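Local coordinates for dihydrodipicolinate synthase (Aquifex aeolicus, PDB 2EHH), which probably catalyses the condensation of pyruvate with aspartate beta-semialdehyde to 4-hydroxy-tetrahydrodipicolinate, a step of lysine biosynthesis through diaminopimelate, at residues H233-D238 against K286-P291; F29-G34 against A67-V72; V214-R219 against F226-E231. One frame throughout, in Å; residues are numbered along the deposited sequence.

Contacts 1 and 3 share helix 226-242: contact 3 joins its first turns to helix 211-223, and contact 1 joins later turns to the end of helix 275-287. Their centres are about 14 Å apart, and L217 CD2 packs 3.9 Å from H233 N. From contact centre to chain centre, contact 2 is nearest at about 15 Å, against about 21 Å and 19 Å for contacts 1 and 3; yet contact 1 is buried and the others partly so. Contact 2 touches contact 3 where K215 packs on G34. Contact 1 is aromatic, with one hydroxyl-to-carbonyl hydrogen bond across it; contact 2 is aliphatic, flanked by an arginine bonded elsewhere; contact 3 combines a leucine-alanine approach with a salt-bridge network.

Contact 1 of 3, residues H233-D238 against K286-P291; sequences HYYLHD and KKYNLP
The ring of Y288 points its edge at the face of Y235 in a T-shaped stack, with planes at 83° and centroids 5.2 Å apart. CE1 of Y288 leads, lying 3.7 Å above the Y235 plane and displaced toward the rim of that ring. Y235 presents this face because its CG stands anti to the backbone N (chi1 167°), and the two side chains run antiparallel alongside one another. The Y288 hydroxyl travels on to the helix backbone, where OH donates to Y235 O at 2.6 Å, in the carbonyl plane and on a lone pair (C=O...donor angle 138°). Y288 OH also accepts from L239 N, so two bonds hold the phenol oxygen. Both helices, 226-242 and 275-287, belong to the C-terminal helical region that follows the barrel in this family. Helix 275-287 ends here in a Schellman motif, with N289 at positive phi and N289 N bonded to K286 O at 2.8 Å. L236 crosses the Y288 side chain at about a right angle, and L236 CD1 is 4.2 Å from Y288 CE1, while D238 CB lies 3.4 Å from Y288 OH. A phenylalanine in place of Y288 would probably leave Y235 O and L239 N without their shared hydroxyl partner. M210 touches both L236 and Y288, and H233 and Y234 turn to a second subunit, bonding S171 and L197 there.

Contact 2 of 3, residues F29-G34 against A67-V72; sequences FHVDNG and AGRIKV
V31 packs against I70 and R69 together: CG2 serves both, and CG1 reaches R69 alone, and no hydrogen bond crosses between the segments. The apolar part of the contact is carried by CG2 of V31, which meets I70 CD1 at 3.4 Å, tighter than usual for two carbons, and I70 CG2 at 3.9 Å. The isoleucine reaches this position with CG1 lodged between its backbone N and carbonyl carbon (chi1 54°), which directs CD1 at the valine. The CA atoms of V31 and I70 are 6.4 Å apart, the nearest such pair.

The second kind of contact is made by a flat group against a methyl. V31 CG2 lies 4.1 Å above the guanidinium plane of R69, over its centre, while V31 CG1 lies 4.0 Å from R69 NH1, and the two side chains cross at about a right angle. The nitrogens of R69 bond elsewhere: NE bonds A66 O, NH2 bonds R65 O, and NH2 also forms a salt bridge with E28. The arginine thus ties the end of helix 52-66 to helix 20-31, and these bonds are likely to hold the guanidinium flat under V31 CG2.

In the closed eight-stranded (beta/alpha) barrel, this is where helix 20-31 ends and strand 71-75 begins, so the contact sits at the N-terminal ends of the strands, opposite the face that carries the active site in such barrels. I70 also packs on I38 of the adjacent strand 37-40.

Hydrogen bonds within 29-34 shape the helix exit. N33 ND2 donates to F29 O at 2.7 Å (N-H...acceptor angle 144°), tilted 30° from the carbonyl plane, and a weak N33 N to H30 O bond of 3.3 Å adds to it.

Contact 3 of 3, residues V214-R219 against F226-E231; sequences VKELIR and FRRARE
The guanidinium of R228 lies between two carboxylates: that of E231 lies at its edge, in plane, and E216 OE2 approaches NH2 obliquely at 3.2 Å in a salt bridge across the helices. The E216 carboxylate and the R228 guanidinium are turned 32° apart. R228 NH1 bridges E231 OE2 at 3.0 Å, so one arginine links two acids in a network, and its charge is probably balanced by both. R228 swings toward E216 through a bend at chi2 (57°), whereas E216 extends straight beyond CG. On the same helix, R230 NH1 bonds A196 O of a second subunit.

Helix 211-223, the last helix of the barrel, here meets helix 226-242, the first of the C-terminal helical region. The short connection brings them close, and the CA atoms of L217 and A229 are 5.2 Å apart. L217 CD2 covers the small residue, 4.0 Å from A229 CB and 3.1 Å from A229 O. L217 also packs on I232 and T191, and the F226 ring meets F226 of the second subunit edge-to-face.

Contact 1 of 3, residues H233-D238 against K286-P291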
loop_
_atom_site.group_PDB
_atom_site.type_symbol
_atom_site.label_atom_id
_atom_site.label_comp_id
_atom_site.label_asym_id
_atom_site.label_seq_id
_atom_site.Cartn_x
_atom_site.Cartn_y
_atom_site.Cartn_z
ATOM N N HIS A 233 6.651 -4.858 -28.216
ATOM C CA HIS A 233 6.593 -4.638 -26.771
ATOM C C HIS A 233 7.786 -5.295 -26.071
ATOM O O HIS A 233 8.505 -4.646 -25.316
ATOM C CB HIS A 233 5.279 -5.216 -26.225
ATOM C CG HIS A 233 5.203 -5.273 -24.731
ATOM N ND1 HIS A 233 4.850 -4.188 -23.956
ATOM C CD2 HIS A 233 5.413 -6.299 -23.870
ATOM C CE1 HIS A 233 4.844 -4.544 -22.681
ATOM N NE2 HIS A 233 5.182 -5.818 -22.603
ATOM N N TYR A 234 8.006 -6.579 -26.329
ATOM C CA TYR A 234 9.105 -7.280 -25.678
ATOM C C TYR A 234 10.479 -6.846 -26.158
ATOM O O TYR A 234 11.470 -6.969 -25.435
ATOM C CB TYR A 234 8.915 -8.790 -25.818
ATOM C CG TYR A 234 7.813 -9.284 -24.907
ATOM C CD1 TYR A 234 7.955 -9.207 -23.523
ATOM C CD2 TYR A 234 6.600 -9.744 -25.420
ATOM C CE1 TYR A 234 6.923 -9.561 -22.669
ATOM C CE2 TYR A 234 5.549 -10.104 -24.567
ATOM C CZ TYR A 234 5.722 -10.004 -23.192
ATOM O OH TYR A 234 4.696 -10.323 -22.333
ATOM N N TYR A 235 10.539 -6.321 -27.373
ATOM C CA TYR A 235 11.800 -5.841 -27.910
ATOM C C TYR A 235 12.160 -4.549 -27.170
ATOM O O TYR A 235 13.306 -4.337 -26.773
ATOM C CB TYR A 235 11.656 -5.586 -29.417
ATOM C CG TYR A 235 12.789 -4.797 -30.029
ATOM C CD1 TYR A 235 12.655 -3.434 -30.286
ATOM C CD2 TYR A 235 14.004 -5.407 -30.335
ATOM C CE1 TYR A 235 13.706 -2.695 -30.834
ATOM C CE2 TYR A 235 15.062 -4.678 -30.883
ATOM C CZ TYR A 235 14.903 -3.323 -31.128
ATOM O OH TYR A 235 15.945 -2.594 -31.656
ATOM N N LEU A 236 11.150 -3.713 -26.957
ATOM C CA LEU A 236 11.314 -2.426 -26.289
ATOM C C LEU A 236 11.254 -2.488 -24.760
ATOM O O LEU A 236 11.462 -1.474 -24.091
ATOM C CB LEU A 236 10.230 -1.468 -26.792
ATOM C CG LEU A 236 10.563 -0.264 -27.681
ATOM C CD1 LEU A 236 11.710 -0.558 -28.617
ATOM C CD2 LEU A 236 9.314 0.118 -28.448
ATOM N N HIS A 237 10.984 -3.664 -24.200
ATOM C CA HIS A 237 10.866 -3.781 -22.748
ATOM C C HIS A 237 12.065 -3.252 -21.963
ATOM O O HIS A 237 11.888 -2.544 -20.972
ATOM C CB HIS A 237 10.586 -5.228 -22.332
ATOM C CG HIS A 237 10.013 -5.346 -20.953
ATOM N ND1 HIS A 237 8.787 -4.815 -20.613
ATOM C CD2 HIS A 237 10.515 -5.889 -19.819
ATOM C CE1 HIS A 237 8.561 -5.025 -19.329
ATOM N NE2 HIS A 237 9.593 -5.675 -18.824
ATOM N N ASP A 238 13.279 -3.588 -22.395
ATOM C CA ASP A 238 14.472 -3.104 -21.703
ATOM C C ASP A 238 14.522 -1.576 -21.688
ATOM O O ASP A 238 14.935 -0.978 -20.700
ATOM C CB ASP A 238 15.747 -3.656 -22.349
ATOM C CG ASP A 238 15.988 -5.117 -22.016
ATOM O OD1 ASP A 238 15.242 -5.673 -21.181
ATOM O OD2 ASP A 238 16.928 -5.708 -22.587
ATOM N N LYS A 286 22.820 1.429 -26.169
ATOM C CA LYS A 286 23.768 0.814 -27.092
ATOM C C LYS A 286 23.265 -0.526 -27.619
ATOM O O LYS A 286 23.497 -0.865 -28.780
ATOM C CB LYS A 286 25.126 0.636 -26.406
ATOM C CG LYS A 286 25.875 1.948 -26.212
ATOM C CD LYS A 286 27.058 1.805 -25.265
ATOM C CE LYS A 286 28.062 0.773 -25.751
ATOM N NZ LYS A 286 29.208 0.660 -24.807
ATOM N N LYS A 287 22.579 -1.288 -26.772
ATOM C CA LYS A 287 22.046 -2.577 -27.193
ATOM C C LYS A 287 21.001 -2.348 -28.281
ATOM O O LYS A 287 20.765 -3.213 -29.124
ATOM C CB LYS A 287 21.423 -3.324 -26.006
ATOM C CG LYS A 287 20.648 -4.582 -26.396
ATOM C CD LYS A 287 21.527 -5.614 -27.113
ATOM C CE LYS A 287 22.280 -6.513 -26.137
ATOM N NZ LYS A 287 21.345 -7.380 -25.353
ATOM N N TYR A 288 20.376 -1.176 -28.260
ATOM C CA TYR A 288 19.374 -0.836 -29.262
ATOM C C TYR A 288 20.051 -0.186 -30.467
ATOM O O TYR A 288 19.390 0.243 -31.415
ATOM C CB TYR A 288 18.328 0.109 -28.665
ATOM C CG TYR A 288 17.320 -0.591 -27.780
ATOM C CD1 TYR A 288 16.346 -1.425 -28.329
ATOM C CD2 TYR A 288 17.344 -0.431 -26.395
ATOM C CE1 TYR A 288 15.418 -2.083 -27.522
ATOM C CE2 TYR A 288 16.418 -1.086 -25.578
ATOM C CZ TYR A 288 15.459 -1.909 -26.149
ATOM O OH TYR A 288 14.542 -2.556 -25.348
ATOM N N ASN A 289 21.380 -0.120 -30.414
ATOM C CA ASN A 289 22.187 0.454 -31.486
ATOM C C ASN A 289 21.804 1.886 -31.828
ATOM O O ASN A 289 21.794 2.275 -32.999
ATOM C CB ASN A 289 22.088 -0.416 -32.740
ATOM C CG ASN A 289 22.558 -1.833 -32.498
ATOM O OD1 ASN A 289 21.772 -2.777 -32.554
ATOM N ND2 ASN A 289 23.846 -1.989 -32.214
ATOM N N LEU A 290 21.487 2.671 -30.806
ATOM C CA LEU A 290 21.117 4.057 -31.025
ATOM C C LEU A 290 22.390 4.877 -31.228
ATOM O O LEU A 290 23.392 4.662 -30.551
ATOM C CB LEU A 290 20.320 4.588 -29.830
ATOM C CG LEU A 290 18.999 3.857 -29.557
ATOM C CD1 LEU A 290 18.271 4.519 -28.401
ATOM C CD2 LEU A 290 18.132 3.882 -30.800
ATOM N N PRO A 291 22.365 5.821 -32.179
ATOM C CA PRO A 291 23.519 6.674 -32.476
ATOM C C PRO A 291 23.738 7.716 -31.383
ATOM O O PRO A 291 23.159 8.803 -31.427
ATOM C CB PRO A 291 23.132 7.306 -33.806
ATOM C CG PRO A 291 21.657 7.512 -33.629
ATOM C CD PRO A 291 21.214 6.185 -33.027
#

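Contact 2 of 3, residues F29-G34 against A67-V72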
loop_
_atom_site.group_PDB
_atom_site.type_symbol
_atom_site.label_atom_id
_atom_site.label_comp_id
_atom_site.label_asym_id
_atom_site.label_seq_id
_atom_site.Cartn_x
_atom_site.Cartn_y
_atom_site.Cartn_z
ATOM N N PHE A 29 12.032 16.617 -35.042
ATOM C CA PHE A 29 12.378 15.214 -34.844
ATOM C C PHE A 29 11.107 14.367 -34.860
ATOM O O PHE A 29 11.041 13.332 -35.528
ATOM C CB PHE A 29 13.104 15.057 -33.501
ATOM C CG PHE A 29 13.440 13.635 -33.135
ATOM C CD1 PHE A 29 14.295 12.873 -33.926
ATOM C CD2 PHE A 29 12.933 13.072 -31.966
ATOM C CE1 PHE A 29 14.644 11.573 -33.555
ATOM C CE2 PHE A 29 13.276 11.775 -31.585
ATOM C CZ PHE A 29 14.133 11.024 -32.380
ATOM N N HIS A 30 10.087 14.812 -34.134
ATOM C CA HIS A 30 8.845 14.056 -34.081
ATOM C C HIS A 30 7.993 14.168 -35.331
ATOM O O HIS A 30 7.277 13.232 -35.679
ATOM C CB HIS A 30 8.044 14.438 -32.837
ATOM C CG HIS A 30 8.613 13.851 -31.585
ATOM N ND1 HIS A 30 9.452 14.553 -30.749
ATOM C CD2 HIS A 30 8.574 12.585 -31.105
ATOM C CE1 HIS A 30 9.911 13.744 -29.809
ATOM N NE2 HIS A 30 9.394 12.545 -30.004
ATOM N N VAL A 31 8.072 15.304 -36.014
ATOM C CA VAL A 31 7.305 15.467 -37.241
ATOM C C VAL A 31 7.785 14.444 -38.273
ATOM O O VAL A 31 6.980 13.784 -38.922
ATOM C CB VAL A 31 7.459 16.894 -37.833
ATOM C CG1 VAL A 31 6.869 16.942 -39.242
ATOM C CG2 VAL A 31 6.750 17.904 -36.946
ATOM N N ASP A 32 9.094 14.292 -38.424
ATOM C CA ASP A 32 9.574 13.342 -39.416
ATOM C C ASP A 32 9.770 11.912 -38.926
ATOM O O ASP A 32 10.326 11.085 -39.640
ATOM C CB ASP A 32 10.849 13.870 -40.089
ATOM C CG ASP A 32 11.945 14.198 -39.103
ATOM O OD1 ASP A 32 12.827 15.016 -39.455
ATOM O OD2 ASP A 32 11.931 13.637 -37.988
ATOM N N ASN A 33 9.300 11.610 -37.719
ATOM C CA ASN A 33 9.421 10.253 -37.205
ATOM C C ASN A 33 8.078 9.590 -36.918
ATOM O O ASN A 33 8.014 8.581 -36.215
ATOM C CB ASN A 33 10.314 10.219 -35.963
ATOM C CG ASN A 33 11.783 10.121 -36.317
ATOM O OD1 ASN A 33 12.217 9.154 -36.948
ATOM N ND2 ASN A 33 12.557 11.125 -35.924
ATOM N N GLY A 34 7.007 10.167 -37.455
ATOM C CA GLY A 34 5.685 9.586 -37.291
ATOM C C GLY A 34 4.875 9.846 -36.034
ATOM O O GLY A 34 3.762 9.334 -35.918
ATOM N N ALA A 67 3.016 23.979 -36.209
ATOM C CA ALA A 67 2.154 24.553 -37.237
ATOM C C ALA A 67 1.251 23.540 -37.944
ATOM O O ALA A 67 1.303 23.398 -39.166
ATOM C CB ALA A 67 3.010 25.297 -38.266
ATOM N N GLY A 68 0.436 22.833 -37.166
ATOM C CA GLY A 68 -0.497 21.870 -37.727
ATOM C C GLY A 68 0.039 20.584 -38.321
ATOM O O GLY A 68 -0.747 19.710 -38.684
ATOM N N ARG A 69 1.355 20.449 -38.436
ATOM C CA ARG A 69 1.926 19.228 -38.996
ATOM C C ARG A 69 1.736 18.052 -38.036
ATOM O O ARG A 69 1.701 16.891 -38.450
ATOM C CB ARG A 69 3.405 19.426 -39.300
ATOM C CG ARG A 69 3.670 20.390 -40.453
ATOM C CD ARG A 69 5.160 20.607 -40.613
ATOM N NE ARG A 69 5.714 21.295 -39.451
ATOM C CZ ARG A 69 7.007 21.342 -39.152
ATOM N NH1 ARG A 69 7.891 20.736 -39.928
ATOM N NH2 ARG A 69 7.416 22.004 -38.076
ATOM N N ILE A 70 1.619 18.369 -36.752
ATOM C CA ILE A 70 1.394 17.373 -35.710
ATOM C C ILE A 70 0.597 18.083 -34.626
ATOM O O ILE A 70 0.720 19.297 -34.458
ATOM C CB ILE A 70 2.713 16.861 -35.108
ATOM C CG1 ILE A 70 3.549 18.044 -34.622
ATOM C CG2 ILE A 70 3.469 16.028 -36.136
ATOM C CD1 ILE A 70 4.888 17.649 -34.061
ATOM N N LYS A 71 -0.229 17.341 -33.901
ATOM C CA LYS A 71 -1.028 17.954 -32.851
ATOM C C LYS A 71 -0.150 18.427 -31.695
ATOM O O LYS A 71 0.913 17.862 -31.424
ATOM C CB LYS A 71 -2.070 16.964 -32.329
ATOM C CG LYS A 71 -3.083 16.494 -33.363
ATOM C CD LYS A 71 -3.970 17.631 -33.837
ATOM C CE LYS A 71 -5.153 17.105 -34.644
ATOM N NZ LYS A 71 -6.025 16.196 -33.834
ATOM N N VAL A 72 -0.601 19.481 -31.028
ATOM C CA VAL A 72 0.115 20.026 -29.892
ATOM C C VAL A 72 -0.844 20.065 -28.720
ATOM O O VAL A 72 -1.892 20.708 -28.785
ATOM C CB VAL A 72 0.637 21.458 -30.158
ATOM C CG1 VAL A 72 1.299 22.008 -28.896
ATOM C CG2 VAL A 72 1.635 21.447 -31.311
#

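Contact 3 of 3, residues V214-R219 against F226-E231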
loop_
_atom_site.group_PDB
_atom_site.type_symbol
_atom_site.label_atom_id
_atom_site.label_comp_id
_atom_site.label_asym_id
_atom_site.label_seq_id
_atom_site.Cartn_x
_atom_site.Cartn_y
_atom_site.Cartn_z
ATOM N N VAL A 214 7.937 2.912 -31.154
ATOM C CA VAL A 214 6.728 3.052 -30.355
ATOM C C VAL A 214 5.534 3.211 -31.282
ATOM O O VAL A 214 4.480 2.617 -31.066
ATOM C CB VAL A 214 6.810 4.269 -29.411
ATOM C CG1 VAL A 214 5.475 4.467 -28.711
ATOM C CG2 VAL A 214 7.917 4.060 -28.384
ATOM N N LYS A 215 5.710 4.017 -32.323
ATOM C CA LYS A 215 4.646 4.242 -33.287
ATOM C C LYS A 215 4.199 2.902 -33.863
ATOM O O LYS A 215 3.004 2.642 -33.996
ATOM C CB LYS A 215 5.137 5.159 -34.412
ATOM C CG LYS A 215 4.136 5.359 -35.545
ATOM C CD LYS A 215 2.820 5.922 -35.038
ATOM C CE LYS A 215 1.848 6.156 -36.185
ATOM N NZ LYS A 215 0.536 6.653 -35.693
ATOM N N GLU A 216 5.166 2.053 -34.196
ATOM C CA GLU A 216 4.865 0.739 -34.757
ATOM C C GLU A 216 4.073 -0.122 -33.777
ATOM O O GLU A 216 3.172 -0.856 -34.179
ATOM C CB GLU A 216 6.156 0.010 -35.144
ATOM C CG GLU A 216 6.954 0.691 -36.246
ATOM C CD GLU A 216 8.193 -0.096 -36.650
ATOM O OE1 GLU A 216 8.998 0.424 -37.458
ATOM O OE2 GLU A 216 8.362 -1.234 -36.165
ATOM N N LEU A 217 4.416 -0.042 -32.493
ATOM C CA LEU A 217 3.707 -0.814 -31.479
ATOM C C LEU A 217 2.244 -0.375 -31.490
ATOM O O LEU A 217 1.333 -1.203 -31.512
ATOM C CB LEU A 217 4.333 -0.574 -30.095
ATOM C CG LEU A 217 3.717 -1.202 -28.831
ATOM C CD1 LEU A 217 2.401 -0.528 -28.504
ATOM C CD2 LEU A 217 3.517 -2.692 -29.021
ATOM N N ILE A 218 2.032 0.937 -31.490
ATOM C CA ILE A 218 0.690 1.504 -31.499
ATOM C C ILE A 218 -0.129 1.107 -32.731
ATOM O O ILE A 218 -1.297 0.743 -32.610
ATOM C CB ILE A 218 0.741 3.046 -31.424
ATOM C CG1 ILE A 218 1.407 3.480 -30.118
ATOM C CG2 ILE A 218 -0.660 3.622 -31.524
ATOM C CD1 ILE A 218 0.749 2.915 -28.884
ATOM N N ARG A 219 0.467 1.188 -33.916
ATOM C CA ARG A 219 -0.276 0.820 -35.117
ATOM C C ARG A 219 -0.654 -0.661 -35.133
ATOM O O ARG A 219 -1.753 -1.020 -35.552
ATOM C CB ARG A 219 0.506 1.213 -36.377
ATOM C CG ARG A 219 0.190 2.647 -36.822
ATOM C CD ARG A 219 0.930 3.075 -38.082
ATOM N NE ARG A 219 2.353 3.293 -37.833
ATOM C CZ ARG A 219 3.200 3.794 -38.725
ATOM N NH1 ARG A 219 2.769 4.132 -39.932
ATOM N NH2 ARG A 219 4.480 3.956 -38.413
ATOM N N PHE A 226 -1.927 -8.262 -32.226
ATOM C CA PHE A 226 -1.172 -8.315 -30.985
ATOM C C PHE A 226 0.019 -9.256 -31.004
ATOM O O PHE A 226 0.836 -9.239 -30.088
ATOM C CB PHE A 226 -2.116 -8.596 -29.817
ATOM C CG PHE A 226 -2.924 -7.392 -29.423
ATOM C CD1 PHE A 226 -2.379 -6.416 -28.590
ATOM C CD2 PHE A 226 -4.188 -7.177 -29.967
ATOM C CE1 PHE A 226 -3.077 -5.241 -28.308
ATOM C CE2 PHE A 226 -4.896 -6.005 -29.693
ATOM C CZ PHE A 226 -4.336 -5.033 -28.860
ATOM N N ARG A 227 0.133 -10.071 -32.049
ATOM C CA ARG A 227 1.293 -10.947 -32.165
ATOM C C ARG A 227 2.448 -10.006 -32.490
ATOM O O ARG A 227 3.547 -10.131 -31.954
ATOM C CB ARG A 227 1.127 -11.949 -33.310
ATOM C CG ARG A 227 2.434 -12.636 -33.696
ATOM C CD ARG A 227 2.291 -13.459 -34.969
ATOM N NE ARG A 227 1.482 -14.655 -34.764
ATOM C CZ ARG A 227 1.841 -15.677 -33.991
ATOM N NH1 ARG A 227 3.002 -15.649 -33.347
ATOM N NH2 ARG A 227 1.043 -16.730 -33.865
ATOM N N ARG A 228 2.183 -9.061 -33.384
ATOM C CA ARG A 228 3.190 -8.085 -33.776
ATOM C C ARG A 228 3.404 -7.097 -32.629
ATOM O O ARG A 228 4.525 -6.666 -32.376
ATOM C CB ARG A 228 2.741 -7.346 -35.040
ATOM C CG ARG A 228 3.644 -6.192 -35.457
ATOM C CD ARG A 228 5.087 -6.630 -35.680
ATOM N NE ARG A 228 5.909 -5.512 -36.141
ATOM C CZ ARG A 228 7.239 -5.493 -36.112
ATOM N NH1 ARG A 228 7.911 -6.535 -35.642
ATOM N NH2 ARG A 228 7.897 -4.423 -36.538
ATOM N N ALA A 229 2.323 -6.743 -31.940
ATOM C CA ALA A 229 2.407 -5.818 -30.815
ATOM C C ALA A 229 3.329 -6.405 -29.744
ATOM O O ALA A 229 4.210 -5.719 -29.226
ATOM C CB ALA A 229 1.018 -5.563 -30.240
ATOM N N ARG A 230 3.127 -7.677 -29.418
ATOM C CA ARG A 230 3.965 -8.341 -28.425
ATOM C C ARG A 230 5.423 -8.353 -28.869
ATOM O O ARG A 230 6.332 -8.214 -28.054
ATOM C CB ARG A 230 3.508 -9.791 -28.198
ATOM C CG ARG A 230 2.269 -9.949 -27.326
ATOM C CD ARG A 230 2.076 -11.413 -26.913
ATOM N NE ARG A 230 1.743 -12.274 -28.048
ATOM C CZ ARG A 230 0.543 -12.342 -28.618
ATOM N NH1 ARG A 230 -0.465 -11.604 -28.163
ATOM N NH2 ARG A 230 0.349 -13.147 -29.657
ATOM N N GLU A 231 5.650 -8.533 -30.167
ATOM C CA GLU A 231 7.010 -8.569 -30.680
ATOM C C GLU A 231 7.723 -7.251 -30.390
ATOM O O GLU A 231 8.866 -7.235 -29.937
ATOM C CB GLU A 231 6.999 -8.822 -32.188
ATOM C CG GLU A 231 8.291 -9.388 -32.722
ATOM C CD GLU A 231 8.305 -9.453 -34.238
ATOM O OE1 GLU A 231 7.277 -9.863 -34.825
ATOM O OE2 GLU A 231 9.344 -9.097 -34.836
#